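Short chain dehydrogenase (Salmonella typhi, PDB 3G1T) is probably an NAD(P)-dependent oxidoreductase of the short-chain dehydrogenase family, built on a Rossmann fold and found as a two-chain assembly. Local coordinates at residues F172-E175 against G176-Q179. Sequence-based numbering, arbitrary orientation.
Sequences FATE and GMMQ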
ATOM      1  N   PHE A 172      -0.118   2.803  -4.608  1.00 14.18           N
ATOM      2  CA  PHE A 172       0.199   3.708  -3.484  1.00 16.00           C
ATOM      3  C   PHE A 172       1.241   3.008  -2.613  1.00 14.88           C
ATOM      4  O   PHE A 172       2.273   3.630  -2.209  1.00 14.82           O
ATOM      5  CB  PHE A 172      -1.080   3.974  -2.680  1.00 15.73           C
ATOM      6  CG  PHE A 172      -1.758   5.259  -3.056  1.00 15.41           C
ATOM      7  CD1 PHE A 172      -2.578   5.300  -4.222  1.00 14.13           C
ATOM      8  CD2 PHE A 172      -1.526   6.412  -2.342  1.00 14.77           C
ATOM      9  CE1 PHE A 172      -3.214   6.489  -4.589  1.00 14.73           C
ATOM     10  CE2 PHE A 172      -2.175   7.658  -2.650  1.00 14.30           C
ATOM     11  CZ  PHE A 172      -3.037   7.674  -3.841  1.00 14.71           C
ATOM     12  N   ALA A 173       1.053   1.712  -2.307  1.00 14.92           N
ATOM     13  CA  ALA A 173       2.036   0.992  -1.437  1.00 15.33           C
ATOM     14  C   ALA A 173       3.421   0.963  -2.096  1.00 16.84           C
ATOM     15  O   ALA A 173       4.504   1.043  -1.424  1.00 15.38           O
ATOM     16  CB  ALA A 173       1.580  -0.473  -1.179  1.00 13.57           C
ATOM     17  N   THR A 174       3.418   0.825  -3.430  1.00 14.92           N
ATOM     18  CA  THR A 174       4.677   0.799  -4.151  1.00 15.68           C
ATOM     19  C   THR A 174       5.411   2.169  -4.040  1.00 15.13           C
ATOM     20  O   THR A 174       6.677   2.190  -3.829  1.00 16.03           O
ATOM     21  CB  THR A 174       4.410   0.507  -5.677  1.00 14.35           C
ATOM     22  OG1 THR A 174       3.812  -0.799  -5.774  1.00 15.43           O
ATOM     23  CG2 THR A 174       5.767   0.496  -6.417  1.00 12.13           C
ATOM     24  N   GLU A 175       4.686   3.307  -4.178  1.00 14.75           N
ATOM     25  CA  GLU A 175       5.321   4.672  -3.933  1.00 13.78           C
ATOM     26  C   GLU A 175       5.913   4.798  -2.508  1.00 14.54           C
ATOM     27  O   GLU A 175       7.029   5.246  -2.342  1.00 16.47           O
ATOM     28  CB  GLU A 175       4.296   5.822  -4.197  1.00 15.23           C
ATOM     29  CG  GLU A 175       3.810   5.728  -5.729  1.00 14.09           C
ATOM     30  CD  GLU A 175       4.773   6.385  -6.728  1.00 17.90           C
ATOM     31  OE1 GLU A 175       5.911   6.749  -6.295  1.00 19.38           O
ATOM     32  OE2 GLU A 175       4.376   6.579  -7.933  1.00 18.10           O
ATOM     33  N   GLY A 176       5.147   4.408  -1.513  1.00 15.68           N
ATOM     34  CA  GLY A 176       5.654   4.379  -0.139  1.00 14.65           C
ATOM     35  C   GLY A 176       6.925   3.561   0.048  1.00 13.19           C
ATOM     36  O   GLY A 176       7.947   4.024   0.656  1.00 15.64           O
ATOM     37  N   MET A 177       6.909   2.351  -0.481  1.00 13.07           N
ATOM     38  CA  MET A 177       8.046   1.435  -0.269  1.00 15.42           C
ATOM     39  C   MET A 177       9.253   1.974  -1.040  1.00 17.23           C
ATOM     40  O   MET A 177      10.393   1.968  -0.536  1.00 16.79           O
ATOM     41  CB  MET A 177       7.619   0.035  -0.663  1.00 18.12           C
ATOM     42  CG  MET A 177       8.708  -0.953  -1.072  1.00 25.60           C
ATOM     43  SD  MET A 177       8.090  -2.620  -1.633  1.00 15.92           S
ATOM     44  CE  MET A 177       7.074  -2.275  -3.047  1.00 25.14           C
ATOM     45  N   MET A 178       9.029   2.521  -2.246  1.00 15.17           N
ATOM     46  CA  MET A 178      10.090   3.194  -2.982  1.00 14.35           C
ATOM     47  C   MET A 178      10.665   4.394  -2.176  1.00 14.39           C
ATOM     48  O   MET A 178      11.911   4.488  -2.032  1.00 16.32           O
ATOM     49  CB  MET A 178       9.606   3.741  -4.325  1.00 13.17           C
ATOM     50  CG  MET A 178      10.657   4.723  -5.079  1.00 15.91           C
ATOM     51  SD  MET A 178      10.744   6.427  -4.692  1.00  7.90           S
ATOM     52  CE  MET A 178       9.051   6.881  -5.442  1.00 15.67           C
ATOM     53  N   GLN A 179       9.809   5.210  -1.545  1.00 13.15           N
ATOM     54  CA  GLN A 179      10.283   6.391  -0.722  1.00 14.42           C
ATOM     55  C   GLN A 179      11.070   5.957   0.493  1.00 15.28           C
ATOM     56  O   GLN A 179      12.099   6.600   0.733  1.00 12.86           O
ATOM     57  CB  GLN A 179       9.128   7.264  -0.233  1.00 13.16           C
ATOM     58  CG  GLN A 179       8.463   7.969  -1.437  1.00 12.22           C
ATOM     59  CD  GLN A 179       7.410   8.949  -1.002  1.00 14.61           C
ATOM     60  OE1 GLN A 179       7.393   9.417   0.142  1.00 15.75           O
ATOM     61  NE2 GLN A 179       6.516   9.299  -1.934  1.00 16.02           N
TER
HETATM   62  O   HOH W   1       6.352   8.923  -4.821  1.00 17.50           O
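Bends in both chains bring Glu175 and Met178 together: Glu175 turns at its second torsion (chi2 -82°), while Met178 sends CG anti to its backbone N and folds back at chi2 (-84°) and chi3. The two side chains therefore run side by side in the same direction, and the terminal methyl CE of Met178 rests 3.3 Å from Glu175 OE1, a van der Waals contact with a carboxylate oxygen. That same OE1 accepts a hydrogen bond from a water at 2.7 Å, and the water in turn accepts one from Gln179 NE2 at 2.9 Å, so a single molecule links side chains four residues apart. The first torsion of Gln179, with CG beside the backbone N, sets its CG 3.2 Å from Glu175 O, and the chain runs on extended from there. Glu175 O also accepts the bond from Gln179 N (2.9 Å), one of four successive i+4 to i bonds, the pattern of an alpha helix across two turns; the straightest, from Gly176 N to Phe172 O, has an N-H...O angle of 176°. OE2 of Glu175 is held separately, by a salt bridge to Arg158 and hydrogen bonds with Ser153 OG and Thr242 OG1. Gln179 OE1 accepts from Gly160 N of the second subunit, and Phe172 packs on Phe172 of that subunit, placing this part of the helix at the dimer interface. Helix 165-185 is the crossover of the beta-alpha-beta unit between strands 147-152 and 190-196: Met178 touches Phe151, Val192 and Cys194 of those parallel strands, while Ala173 and Met177 meet Val127 and Phe131 of helix 116-142.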